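Local structure of cytochrome P450 CYP260B1 (Sorangium cellulosum, 5HIW) at residues 82-87 with 337-342; 155-160 with 225-230; 198-203 with 220-225. The protein is a bacterial cytochrome P450, a mainly helical haem protein whose haem iron is bound on one side by a cysteine thiolate of the chain. One frame throughout, in Å; residues are numbered along the deposited sequence.

Contact 1 of 3, residues 82-87 with 337-342. With HEM (protoporphyrin IX containing Fe), chain B.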
loop_
_atom_site.group_PDB
_atom_site.type_symbol
_atom_site.label_atom_id
_atom_site.label_comp_id
_atom_site.label_asym_id
_atom_site.label_seq_id
_atom_site.Cartn_x
_atom_site.Cartn_y
_atom_site.Cartn_z
ATOM N N ARG A 82 5.006 -8.437 -20.611
ATOM C CA ARG A 82 5.794 -7.426 -21.314
ATOM C C ARG A 82 5.859 -6.098 -20.501
ATOM O O ARG A 82 6.932 -5.529 -20.270
ATOM C CB ARG A 82 5.182 -7.214 -22.732
ATOM C CG ARG A 82 5.927 -6.225 -23.643
ATOM C CD ARG A 82 5.342 -6.037 -25.066
ATOM N NE ARG A 82 5.396 -7.254 -25.885
ATOM C CZ ARG A 82 6.502 -7.729 -26.456
ATOM N NH1 ARG A 82 7.671 -7.123 -26.301
ATOM N NH2 ARG A 82 6.445 -8.848 -27.147
ATOM N N MET A 83 4.709 -5.649 -20.014
ATOM C CA MET A 83 4.620 -4.375 -19.274
ATOM C C MET A 83 5.251 -4.579 -17.901
ATOM O O MET A 83 5.977 -3.752 -17.435
ATOM C CB MET A 83 3.187 -3.903 -19.154
ATOM C CG MET A 83 2.591 -3.496 -20.492
ATOM S SD MET A 83 3.609 -2.295 -21.363
ATOM C CE MET A 83 3.941 -1.128 -20.033
ATOM N N ARG A 84 5.008 -5.727 -17.292
ATOM C CA ARG A 84 5.628 -6.034 -16.019
ATOM C C ARG A 84 7.164 -6.003 -16.058
ATOM O O ARG A 84 7.840 -5.580 -15.099
ATOM C CB ARG A 84 5.093 -7.379 -15.461
ATOM C CG ARG A 84 5.668 -7.802 -14.094
ATOM C CD ARG A 84 5.356 -6.752 -13.024
ATOM N NE ARG A 84 5.923 -7.156 -11.742
ATOM C CZ ARG A 84 5.245 -7.481 -10.631
ATOM N NH1 ARG A 84 3.931 -7.399 -10.540
ATOM N NH2 ARG A 84 5.937 -7.827 -9.566
ATOM N N ARG A 85 7.748 -6.438 -17.184
ATOM C CA ARG A 85 9.198 -6.402 -17.344
ATOM C C ARG A 85 9.757 -4.983 -17.313
ATOM O O ARG A 85 10.813 -4.705 -16.722
ATOM C CB ARG A 85 9.627 -7.108 -18.665
ATOM C CG ARG A 85 9.917 -8.601 -18.523
ATOM C CD ARG A 85 10.878 -9.087 -19.637
ATOM N NE ARG A 85 10.679 -8.310 -20.884
ATOM C CZ ARG A 85 9.881 -8.655 -21.911
ATOM N NH1 ARG A 85 9.202 -9.810 -21.931
ATOM N NH2 ARG A 85 9.789 -7.840 -22.960
ATOM N N LEU A 86 9.026 -4.087 -17.940
ATOM C CA LEU A 86 9.357 -2.632 -17.917
ATOM C C LEU A 86 9.302 -2.128 -16.498
ATOM O O LEU A 86 10.235 -1.550 -16.042
ATOM C CB LEU A 86 8.337 -1.839 -18.683
ATOM C CG LEU A 86 8.365 -0.321 -18.618
ATOM C CD1 LEU A 86 9.737 0.076 -19.095
ATOM C CD2 LEU A 86 7.252 0.133 -19.571
ATOM N N PHE A 87 8.154 -2.319 -15.824
ATOM C CA PHE A 87 8.086 -1.916 -14.371
ATOM C C PHE A 87 9.165 -2.521 -13.521
ATOM O O PHE A 87 9.738 -1.853 -12.695
ATOM C CB PHE A 87 6.680 -2.199 -13.813
ATOM C CG PHE A 87 5.608 -1.250 -14.297
ATOM C CD1 PHE A 87 5.039 -1.374 -15.559
ATOM C CD2 PHE A 87 5.192 -0.200 -13.504
ATOM C CE1 PHE A 87 4.049 -0.560 -16.008
ATOM C CE2 PHE A 87 4.200 0.663 -13.942
ATOM C CZ PHE A 87 3.607 0.489 -15.189
ATOM N N TYR A 337 1.571 -9.577 -7.953
ATOM C CA TYR A 337 2.282 -9.245 -6.730
ATOM C C TYR A 337 2.874 -7.856 -6.856
ATOM O O TYR A 337 3.412 -7.481 -7.892
ATOM C CB TYR A 337 3.443 -10.260 -6.415
ATOM C CG TYR A 337 4.238 -9.978 -5.167
ATOM C CD1 TYR A 337 5.382 -9.127 -5.196
ATOM C CD2 TYR A 337 3.922 -10.566 -3.970
ATOM C CE1 TYR A 337 6.169 -8.933 -4.072
ATOM C CE2 TYR A 337 4.710 -10.324 -2.842
ATOM C CZ TYR A 337 5.804 -9.535 -2.906
ATOM O OH TYR A 337 6.545 -9.278 -1.748
ATOM N N CYS A 338 2.698 -7.038 -5.834
ATOM C CA CYS A 338 3.095 -5.612 -5.915
ATOM C C CYS A 338 4.480 -5.333 -6.472
ATOM O O CYS A 338 5.478 -5.724 -5.902
ATOM C CB CYS A 338 3.017 -4.942 -4.535
ATOM S SG CYS A 338 3.371 -3.183 -4.516
ATOM N N VAL A 339 4.533 -4.683 -7.644
ATOM C CA VAL A 339 5.814 -4.329 -8.239
ATOM C C VAL A 339 6.548 -3.231 -7.514
ATOM O O VAL A 339 7.797 -3.065 -7.595
ATOM C CB VAL A 339 5.567 -3.931 -9.734
ATOM C CG1 VAL A 339 4.923 -2.545 -9.789
ATOM C CG2 VAL A 339 6.851 -4.029 -10.532
ATOM N N GLY A 340 5.785 -2.456 -6.735
ATOM C CA GLY A 340 6.341 -1.435 -5.882
ATOM C C GLY A 340 6.921 -1.777 -4.493
ATOM O O GLY A 340 7.399 -0.900 -3.771
ATOM N N ALA A 341 6.740 -3.014 -4.068
ATOM C CA ALA A 341 7.222 -3.501 -2.793
ATOM C C ALA A 341 8.677 -3.101 -2.458
ATOM O O ALA A 341 8.940 -2.708 -1.325
ATOM C CB ALA A 341 6.998 -5.000 -2.699
ATOM N N PRO A 342 9.583 -3.063 -3.450
ATOM C CA PRO A 342 10.975 -2.630 -3.076
ATOM C C PRO A 342 11.042 -1.158 -2.634
ATOM O O PRO A 342 11.810 -0.783 -1.740
ATOM C CB PRO A 342 11.784 -2.837 -4.385
ATOM C CG PRO A 342 11.017 -3.855 -5.116
ATOM C CD PRO A 342 9.560 -3.811 -4.717
HETATM C CHA HEM B . -0.014 -4.205 -6.861
HETATM C CHB HEM B . -0.119 -3.408 -2.066
HETATM C CHC HEM B . 3.182 0.040 -2.564
HETATM C CHD HEM B . 2.505 -0.149 -7.302
HETATM C C1A HEM B . -0.283 -4.348 -5.529
HETATM C C2A HEM B . -1.138 -5.325 -4.950
HETATM C C3A HEM B . -1.139 -5.127 -3.594
HETATM C C4A HEM B . -0.372 -3.943 -3.347
HETATM C CMA HEM B . -1.943 -5.942 -2.561
HETATM C CAA HEM B . -1.802 -6.484 -5.684
HETATM C CBA HEM B . -3.075 -5.991 -6.392
HETATM C CGA HEM B . -3.911 -7.111 -6.909
HETATM O O1A HEM B . -3.417 -8.282 -7.005
HETATM O O2A HEM B . -5.145 -6.935 -7.062
HETATM C C1B HEM B . 0.710 -2.390 -1.788
HETATM C C2B HEM B . 1.030 -2.005 -0.440
HETATM C C3B HEM B . 1.991 -1.026 -0.595
HETATM C C4B HEM B . 2.214 -0.804 -2.026
HETATM C CMB HEM B . 0.447 -2.474 0.905
HETATM C CAB HEM B . 2.540 -0.333 0.545
HETATM C CBB HEM B . 3.199 0.775 0.609
HETATM C C1C HEM B . 3.300 0.297 -3.929
HETATM C C2C HEM B . 4.221 1.264 -4.444
HETATM C C3C HEM B . 4.012 1.207 -5.794
HETATM C C4C HEM B . 2.969 0.275 -6.076
HETATM C CMC HEM B . 5.121 2.058 -3.526
HETATM C CAC HEM B . 4.703 1.972 -6.850
HETATM C CBC HEM B . 5.954 2.377 -6.683
HETATM C C1D HEM B . 1.756 -1.300 -7.519
HETATM C C2D HEM B . 1.441 -1.712 -8.913
HETATM C C3D HEM B . 0.735 -2.831 -8.802
HETATM C C4D HEM B . 0.657 -3.109 -7.359
HETATM C CMD HEM B . 1.757 -0.972 -10.198
HETATM C CAD HEM B . 0.208 -3.737 -9.927
HETATM C CBD HEM B . 1.247 -4.810 -10.189
HETATM C CGD HEM B . 0.849 -5.762 -11.326
HETATM O O1D HEM B . -0.357 -5.918 -11.690
HETATM O O2D HEM B . 1.736 -6.449 -11.936
HETATM N NA HEM B . 0.197 -3.516 -4.495
HETATM N NB HEM B . 1.525 -1.748 -2.657
HETATM N NC HEM B . 2.615 -0.323 -4.878
HETATM N ND HEM B . 1.242 -2.166 -6.612
HETATM FE FE HEM B . 1.408 -1.984 -4.686
HETATM O O HOH W 1 -0.421 -0.599 -4.735
#

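Contact 2 of 3, residues 155-160 with 225-230. With HEM (protoporphyrin IX containing Fe), chain B.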
loop_
_atom_site.group_PDB
_atom_site.type_symbol
_atom_site.label_atom_id
_atom_site.label_comp_id
_atom_site.label_asym_id
_atom_site.label_seq_id
_atom_site.Cartn_x
_atom_site.Cartn_y
_atom_site.Cartn_z
ATOM N N ARG A 155 -5.471 12.625 -4.902
ATOM C CA ARG A 155 -6.614 12.198 -4.054
ATOM C C ARG A 155 -7.909 12.106 -4.850
ATOM O O ARG A 155 -8.661 11.127 -4.705
ATOM C CB ARG A 155 -6.683 13.052 -2.753
ATOM C CG ARG A 155 -5.461 12.716 -1.844
ATOM C CD ARG A 155 -5.532 13.339 -0.463
ATOM N NE ARG A 155 -4.168 13.417 0.051
ATOM C CZ ARG A 155 -3.456 12.409 0.574
ATOM N NH1 ARG A 155 -3.997 11.209 0.647
ATOM N NH2 ARG A 155 -2.167 12.580 0.952
ATOM N N LYS A 156 -8.114 13.013 -5.775
ATOM C CA LYS A 156 -9.296 12.963 -6.618
ATOM C C LYS A 156 -9.222 11.754 -7.553
ATOM O O LYS A 156 -10.257 11.086 -7.744
ATOM C CB LYS A 156 -9.498 14.217 -7.452
ATOM C CG LYS A 156 -10.048 15.424 -6.710
ATOM C CD LYS A 156 -10.376 16.599 -7.606
ATOM C CE LYS A 156 -9.261 17.623 -7.706
ATOM N NZ LYS A 156 -9.793 18.707 -8.602
ATOM N N MET A 157 -8.052 11.517 -8.179
ATOM C CA MET A 157 -7.868 10.267 -8.980
ATOM C C MET A 157 -8.178 9.020 -8.189
ATOM O O MET A 157 -8.934 8.155 -8.637
ATOM C CB MET A 157 -6.501 10.204 -9.595
ATOM C CG MET A 157 -6.260 11.365 -10.549
ATOM S SD MET A 157 -4.794 11.001 -11.527
ATOM C CE MET A 157 -3.548 11.427 -10.370
ATOM N N ILE A 158 -7.650 8.940 -6.983
ATOM C CA ILE A 158 -7.818 7.814 -6.118
ATOM C C ILE A 158 -9.306 7.658 -5.748
ATOM O O ILE A 158 -9.848 6.598 -5.838
ATOM C CB ILE A 158 -6.872 7.920 -4.891
ATOM C CG1 ILE A 158 -5.434 7.692 -5.332
ATOM C CG2 ILE A 158 -7.232 6.876 -3.823
ATOM C CD1 ILE A 158 -4.374 7.725 -4.217
ATOM N N ARG A 159 -9.970 8.734 -5.382
ATOM C CA ARG A 159 -11.428 8.684 -5.154
ATOM C C ARG A 159 -12.195 8.076 -6.338
ATOM O O ARG A 159 -13.138 7.279 -6.128
ATOM C CB ARG A 159 -11.960 10.085 -4.823
ATOM C CG ARG A 159 -13.432 10.159 -4.422
ATOM C CD ARG A 159 -13.723 11.465 -3.647
ATOM N NE ARG A 159 -15.135 11.923 -3.635
ATOM C CZ ARG A 159 -16.088 11.526 -2.789
ATOM N NH1 ARG A 159 -15.859 10.612 -1.828
ATOM N NH2 ARG A 159 -17.307 12.055 -2.926
ATOM N N SER A 160 -11.794 8.414 -7.568
ATOM C CA SER A 160 -12.503 7.945 -8.748
ATOM C C SER A 160 -12.348 6.417 -8.946
ATOM O O SER A 160 -13.195 5.780 -9.584
ATOM C CB SER A 160 -12.110 8.712 -10.025
ATOM O OG SER A 160 -10.751 8.423 -10.499
ATOM N N LEU A 225 2.510 4.306 -11.180
ATOM C CA LEU A 225 3.302 4.265 -9.991
ATOM C C LEU A 225 2.757 5.234 -8.929
ATOM O O LEU A 225 2.801 4.921 -7.733
ATOM C CB LEU A 225 4.750 4.584 -10.245
ATOM C CG LEU A 225 5.429 3.546 -11.245
ATOM C CD1 LEU A 225 6.843 3.955 -11.561
ATOM C CD2 LEU A 225 5.351 2.124 -10.674
ATOM N N ILE A 226 2.325 6.413 -9.357
ATOM C CA ILE A 226 1.714 7.372 -8.409
ATOM C C ILE A 226 0.469 6.794 -7.718
ATOM O O ILE A 226 0.406 6.737 -6.463
ATOM C CB ILE A 226 1.416 8.707 -9.085
ATOM C CG1 ILE A 226 2.733 9.433 -9.379
ATOM C CG2 ILE A 226 0.595 9.566 -8.138
ATOM C CD1 ILE A 226 2.596 10.624 -10.281
ATOM N N LEU A 227 -0.450 6.285 -8.484
ATOM C CA LEU A 227 -1.677 5.721 -7.942
ATOM C C LEU A 227 -1.429 4.526 -7.073
ATOM O O LEU A 227 -2.169 4.304 -6.097
ATOM C CB LEU A 227 -2.680 5.351 -9.039
ATOM C CG LEU A 227 -3.200 6.518 -9.921
ATOM C CD1 LEU A 227 -3.987 6.012 -11.160
ATOM C CD2 LEU A 227 -4.055 7.535 -9.129
ATOM N N GLY A 228 -0.421 3.719 -7.437
ATOM C CA GLY A 228 -0.118 2.560 -6.602
ATOM C C GLY A 228 0.614 2.861 -5.321
ATOM O O GLY A 228 0.533 2.058 -4.396
ATOM N N SER A 229 1.300 4.013 -5.216
ATOM C CA SER A 229 2.100 4.324 -4.040
ATOM C C SER A 229 1.616 5.421 -3.137
ATOM O O SER A 229 2.057 5.454 -1.990
ATOM C CB SER A 229 3.494 4.793 -4.462
ATOM O OG SER A 229 3.390 5.982 -5.314
ATOM N N TYR A 230 0.773 6.330 -3.632
ATOM C CA TYR A 230 0.667 7.657 -2.951
ATOM C C TYR A 230 -0.008 7.538 -1.613
ATOM O O TYR A 230 0.508 8.113 -0.604
ATOM C CB TYR A 230 -0.125 8.639 -3.772
ATOM C CG TYR A 230 0.121 10.051 -3.368
ATOM C CD1 TYR A 230 1.335 10.677 -3.638
ATOM C CD2 TYR A 230 -0.865 10.755 -2.691
ATOM C CE1 TYR A 230 1.574 11.966 -3.221
ATOM C CE2 TYR A 230 -0.686 12.095 -2.364
ATOM C CZ TYR A 230 0.514 12.688 -2.617
ATOM O OH TYR A 230 0.694 13.969 -2.225
HETATM C CHA HEM B . -0.014 -4.205 -6.861
HETATM C CHB HEM B . -0.119 -3.408 -2.066
HETATM C CHC HEM B . 3.182 0.040 -2.564
HETATM C CHD HEM B . 2.505 -0.149 -7.302
HETATM C C1A HEM B . -0.283 -4.348 -5.529
HETATM C C2A HEM B . -1.138 -5.325 -4.950
HETATM C C3A HEM B . -1.139 -5.127 -3.594
HETATM C C4A HEM B . -0.372 -3.943 -3.347
HETATM C CMA HEM B . -1.943 -5.942 -2.561
HETATM C CAA HEM B . -1.802 -6.484 -5.684
HETATM C CBA HEM B . -3.075 -5.991 -6.392
HETATM C CGA HEM B . -3.911 -7.111 -6.909
HETATM O O1A HEM B . -3.417 -8.282 -7.005
HETATM O O2A HEM B . -5.145 -6.935 -7.062
HETATM C C1B HEM B . 0.710 -2.390 -1.788
HETATM C C2B HEM B . 1.030 -2.005 -0.440
HETATM C C3B HEM B . 1.991 -1.026 -0.595
HETATM C C4B HEM B . 2.214 -0.804 -2.026
HETATM C CMB HEM B . 0.447 -2.474 0.905
HETATM C CAB HEM B . 2.540 -0.333 0.545
HETATM C CBB HEM B . 3.199 0.775 0.609
HETATM C C1C HEM B . 3.300 0.297 -3.929
HETATM C C2C HEM B . 4.221 1.264 -4.444
HETATM C C3C HEM B . 4.012 1.207 -5.794
HETATM C C4C HEM B . 2.969 0.275 -6.076
HETATM C CMC HEM B . 5.121 2.058 -3.526
HETATM C CAC HEM B . 4.703 1.972 -6.850
HETATM C CBC HEM B . 5.954 2.377 -6.683
HETATM C C1D HEM B . 1.756 -1.300 -7.519
HETATM C C2D HEM B . 1.441 -1.712 -8.913
HETATM C C3D HEM B . 0.735 -2.831 -8.802
HETATM C C4D HEM B . 0.657 -3.109 -7.359
HETATM C CMD HEM B . 1.757 -0.972 -10.198
HETATM C CAD HEM B . 0.208 -3.737 -9.927
HETATM C CBD HEM B . 1.247 -4.810 -10.189
HETATM C CGD HEM B . 0.849 -5.762 -11.326
HETATM O O1D HEM B . -0.357 -5.918 -11.690
HETATM O O2D HEM B . 1.736 -6.449 -11.936
HETATM N NA HEM B . 0.197 -3.516 -4.495
HETATM N NB HEM B . 1.525 -1.748 -2.657
HETATM N NC HEM B . 2.615 -0.323 -4.878
HETATM N ND HEM B . 1.242 -2.166 -6.612
HETATM FE FE HEM B . 1.408 -1.984 -4.686
HETATM O O HOH W 2 -0.825 9.865 1.189
HETATM O O HOH W 1 -0.421 -0.599 -4.735
#

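Contact 3 of 3, residues 198-203 with 220-225. With HEM (protoporphyrin IX containing Fe), chain B.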
loop_
_atom_site.group_PDB
_atom_site.type_symbol
_atom_site.label_atom_id
_atom_site.label_comp_id
_atom_site.label_asym_id
_atom_site.label_seq_id
_atom_site.Cartn_x
_atom_site.Cartn_y
_atom_site.Cartn_z
ATOM N N THR A 198 16.072 11.716 -12.739
ATOM C CA THR A 198 14.969 11.310 -11.870
ATOM C C THR A 198 14.490 9.964 -12.246
ATOM O O THR A 198 14.860 9.411 -13.314
ATOM C CB THR A 198 13.793 12.281 -12.029
ATOM O OG1 THR A 198 13.249 12.081 -13.339
ATOM C CG2 THR A 198 14.210 13.720 -11.728
ATOM N N LEU A 199 13.582 9.408 -11.431
ATOM C CA LEU A 199 13.028 8.152 -11.780
ATOM C C LEU A 199 12.216 8.299 -13.079
ATOM O O LEU A 199 12.207 7.375 -13.899
ATOM C CB LEU A 199 12.132 7.594 -10.667
ATOM C CG LEU A 199 11.510 6.218 -10.893
ATOM C CD1 LEU A 199 12.591 5.122 -11.119
ATOM C CD2 LEU A 199 10.618 5.913 -9.706
ATOM N N LEU A 200 11.575 9.466 -13.285
ATOM C CA LEU A 200 10.736 9.617 -14.486
ATOM C C LEU A 200 11.744 9.542 -15.603
ATOM O O LEU A 200 11.486 8.960 -16.658
ATOM C CB LEU A 200 9.924 10.940 -14.514
ATOM C CG LEU A 200 9.172 11.093 -15.839
ATOM C CD1 LEU A 200 7.923 11.958 -15.628
ATOM C CD2 LEU A 200 10.083 11.748 -16.891
ATOM N N GLY A 201 12.902 10.096 -15.395
ATOM C CA GLY A 201 14.005 9.874 -16.400
ATOM C C GLY A 201 14.438 8.440 -16.736
ATOM O O GLY A 201 14.610 8.106 -17.920
ATOM N N GLU A 202 14.604 7.578 -15.732
ATOM C CA GLU A 202 14.887 6.152 -15.949
ATOM C C GLU A 202 13.702 5.517 -16.694
ATOM O O GLU A 202 13.877 4.590 -17.488
ATOM C CB GLU A 202 15.001 5.341 -14.625
ATOM C CG GLU A 202 16.148 5.698 -13.666
ATOM C CD GLU A 202 17.379 4.841 -13.864
ATOM O OE1 GLU A 202 17.247 3.804 -14.567
ATOM O OE2 GLU A 202 18.426 5.199 -13.278
ATOM N N ILE A 203 12.485 5.962 -16.433
ATOM C CA ILE A 203 11.325 5.311 -17.077
ATOM C C ILE A 203 11.343 5.653 -18.578
ATOM O O ILE A 203 11.119 4.789 -19.446
ATOM C CB ILE A 203 9.996 5.779 -16.451
ATOM C CG1 ILE A 203 9.739 5.076 -15.136
ATOM C CG2 ILE A 203 8.836 5.459 -17.327
ATOM C CD1 ILE A 203 8.892 5.908 -14.183
ATOM N N GLY A 220 1.969 7.395 -18.595
ATOM C CA GLY A 220 1.194 6.245 -18.219
ATOM C C GLY A 220 1.853 5.439 -17.113
ATOM O O GLY A 220 1.186 5.020 -16.128
ATOM N N VAL A 221 3.140 5.143 -17.323
ATOM C CA VAL A 221 3.890 4.364 -16.339
ATOM C C VAL A 221 3.922 5.152 -15.011
ATOM O O VAL A 221 3.671 4.615 -13.923
ATOM C CB VAL A 221 5.326 4.013 -16.867
ATOM C CG1 VAL A 221 6.169 3.412 -15.741
ATOM C CG2 VAL A 221 5.221 3.078 -18.043
ATOM N N VAL A 222 4.295 6.404 -15.097
ATOM C CA VAL A 222 4.412 7.271 -13.909
ATOM C C VAL A 222 3.078 7.300 -13.175
ATOM O O VAL A 222 3.066 7.111 -11.968
ATOM C CB VAL A 222 4.884 8.704 -14.243
ATOM C CG1 VAL A 222 4.818 9.663 -13.034
ATOM C CG2 VAL A 222 6.288 8.708 -14.809
ATOM N N LEU A 223 1.979 7.536 -13.878
ATOM C CA LEU A 223 0.677 7.639 -13.190
ATOM C C LEU A 223 0.339 6.330 -12.545
ATOM O O LEU A 223 -0.217 6.300 -11.425
ATOM C CB LEU A 223 -0.456 8.069 -14.111
ATOM C CG LEU A 223 -0.386 9.589 -14.277
ATOM C CD1 LEU A 223 -1.089 10.135 -15.543
ATOM C CD2 LEU A 223 -0.920 10.275 -13.050
ATOM N N THR A 224 0.695 5.206 -13.175
ATOM C CA THR A 224 0.475 3.926 -12.480
ATOM C C THR A 224 1.258 3.833 -11.183
ATOM O O THR A 224 0.655 3.356 -10.140
ATOM C CB THR A 224 0.725 2.732 -13.408
ATOM O OG1 THR A 224 -0.303 2.708 -14.390
ATOM C CG2 THR A 224 0.747 1.434 -12.700
ATOM N N LEU A 225 2.510 4.306 -11.180
ATOM C CA LEU A 225 3.302 4.265 -9.991
ATOM C C LEU A 225 2.757 5.234 -8.929
ATOM O O LEU A 225 2.801 4.921 -7.733
ATOM C CB LEU A 225 4.750 4.584 -10.245
ATOM C CG LEU A 225 5.429 3.546 -11.245
ATOM C CD1 LEU A 225 6.843 3.955 -11.561
ATOM C CD2 LEU A 225 5.351 2.124 -10.674
HETATM C CHA HEM B . -0.014 -4.205 -6.861
HETATM C CHB HEM B . -0.119 -3.408 -2.066
HETATM C CHC HEM B . 3.182 0.040 -2.564
HETATM C CHD HEM B . 2.505 -0.149 -7.302
HETATM C C1A HEM B . -0.283 -4.348 -5.529
HETATM C C2A HEM B . -1.138 -5.325 -4.950
HETATM C C3A HEM B . -1.139 -5.127 -3.594
HETATM C C4A HEM B . -0.372 -3.943 -3.347
HETATM C CMA HEM B . -1.943 -5.942 -2.561
HETATM C CAA HEM B . -1.802 -6.484 -5.684
HETATM C CBA HEM B . -3.075 -5.991 -6.392
HETATM C CGA HEM B . -3.911 -7.111 -6.909
HETATM O O1A HEM B . -3.417 -8.282 -7.005
HETATM O O2A HEM B . -5.145 -6.935 -7.062
HETATM C C1B HEM B . 0.710 -2.390 -1.788
HETATM C C2B HEM B . 1.030 -2.005 -0.440
HETATM C C3B HEM B . 1.991 -1.026 -0.595
HETATM C C4B HEM B . 2.214 -0.804 -2.026
HETATM C CMB HEM B . 0.447 -2.474 0.905
HETATM C CAB HEM B . 2.540 -0.333 0.545
HETATM C CBB HEM B . 3.199 0.775 0.609
HETATM C C1C HEM B . 3.300 0.297 -3.929
HETATM C C2C HEM B . 4.221 1.264 -4.444
HETATM C C3C HEM B . 4.012 1.207 -5.794
HETATM C C4C HEM B . 2.969 0.275 -6.076
HETATM C CMC HEM B . 5.121 2.058 -3.526
HETATM C CAC HEM B . 4.703 1.972 -6.850
HETATM C CBC HEM B . 5.954 2.377 -6.683
HETATM C C1D HEM B . 1.756 -1.300 -7.519
HETATM C C2D HEM B . 1.441 -1.712 -8.913
HETATM C C3D HEM B . 0.735 -2.831 -8.802
HETATM C C4D HEM B . 0.657 -3.109 -7.359
HETATM C CMD HEM B . 1.757 -0.972 -10.198
HETATM C CAD HEM B . 0.208 -3.737 -9.927
HETATM C CBD HEM B . 1.247 -4.810 -10.189
HETATM C CGD HEM B . 0.849 -5.762 -11.326
HETATM O O1D HEM B . -0.357 -5.918 -11.690
HETATM O O2D HEM B . 1.736 -6.449 -11.936
HETATM N NA HEM B . 0.197 -3.516 -4.495
HETATM N NB HEM B . 1.525 -1.748 -2.657
HETATM N NC HEM B . 2.615 -0.323 -4.878
HETATM N ND HEM B . 1.242 -2.166 -6.612
HETATM FE FE HEM B . 1.408 -1.984 -4.686
HETATM O O HOH W 1 -0.421 -0.599 -4.735
#

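Contact 1 of 3, residues 82-87 with 337-342
R84 leaves its helix with CG anti to the backbone N (chi1 -179°) and bends once at chi2 (60°), which carries its guanidinium along V339 to the carbonyl of Y337. V339 holds CG1 between its backbone N and carbonyl carbon (chi1 75°), which turns that methyl to the haem and CG2 to helix 77-90. R84 NH1 donates to Y337 O at 2.7 Å, in the carbonyl plane and near the guanidinium plane, and R84 NH2 adds a weak bond to the same oxygen. NH1 of R84 also donates to the haem propionate oxygen O2D at 2.8 Å, while its NE is bonded to N88. V339 CB lies over one face of the flat group, and V339 CG2 comes within 3.5 Å of R84 NE and 3.8 Å of F87 CB. On the haem side V339 CG1 meets the methyl CMD at 3.6 Å. C338 SG binds the iron at 2.3 Å, opposite water 1, and marks this loop as the cysteine-ligand loop of the P450 fold. One guanidinium thus ties a haem propionate to the carbonyl just before the iron ligand, and its positive charge probably helps to balance the carboxylate.

Contact 2 of 3, residues 155-160 with 225-230
Y230 sets its ring carbon CE2 over the guanidinium of R155, while M157 and I158 close on L227 further along the same helix. From its CB, L227 turns CG anti to the carbonyl carbon (chi1 -62°), and the branch then sends CD2 to the facing helix. There CD2 of L227 lies 3.7 Å from M157 CB and 4.0 Å from I158 CG1. The methyl CE of M157, brought back by a bend at chi3 (-80°), approaches the same L227 CD2 at 4.1 Å, so one methyl gathers three carbons. L227 crosses M157 at about a right angle but slides past I158 in the opposite direction.

At the other end, Y230 CE2 is offset toward the rim of the R155 guanidinium and 3.7 Å from R155 NH2; the two planes are 50° apart. Water 2 accepts from R155 NH2 and donates to Y230 O at 2.8 Å, a second, polar link between the same residues. D151 holds both polar ends, by a salt bridge to R155 NE and a hydrogen bond with Y230 OH, and E231 pairs with R155 NH1. On the haem side, G228 O accepts from water 1, the water bound to the iron.

Helix 218-229, the first half of the long central helix of the P450 fold, which resumes as helix 232-245, lies between the haem and helix 147-162. M157 also packs on A176, H177 and M180 of helix 167-191, and Y230 on M133 and T136 of helix 130-140.

Contact 3 of 3, residues 198-203 with 220-225
The first half of the long central helix of the P450 fold, whose T224 and L225 line the haem pocket, packs through V221, V222 and L225 against the start of helix 199-209. I203 takes the largest share, touching all three residues. Its CG2, anti to the backbone N, meets V221 CG1 at 3.7 Å, the two side chains reaching toward each other tip to tip. The other branch of I203 ends in CD1, which is 3.9 Å from both V222 CG2 and L225 CD1. One turn earlier, L200 crosses V222 at about a right angle and sets CD1 3.7 Å from V222 CG2, so this valine methyl touches both residues of the facing helix. T198 caps that helix: its OG1 accepts from G201 N at 2.9 Å in a nearly straight bond (166°). On the haem side, T224 CG2 lies 3.6 Å from the haem methyl CMD. The axes of 199-203 and 220-225 come within 10.3 Å, at 132° between their directions. F140 of helix 130-140 touches L199, I203, V222 and L225, while E202 forms salt bridges with R94 and R98 of helix 93-113. F87 of helix 77-90 packs on V221, T224 and L225.

Contacts 2 and 3 use successive turns of helix 218-229 and share L225, and both are nested in the chain loop that contact 1 closes. F87 joins contact 1 to that helix: its CD2 lies 3.7 Å from L225 CD2. Contacts 2 and 3 also touch, M157 CE being 3.9 Å from L223 CD2. All three border the haem, from its two sides: contact 1 brings the cysteine, contact 2 the carbonyl that accepts a hydrogen bond from the iron-bound water. Contacts 1 and 3 are buried and contact 2 only partly so. Chemistry follows place: charge and metal binding in contact 1, purely apolar contacts across 3, and in 2 a mixture of aliphatic packing and a water-linked arginine.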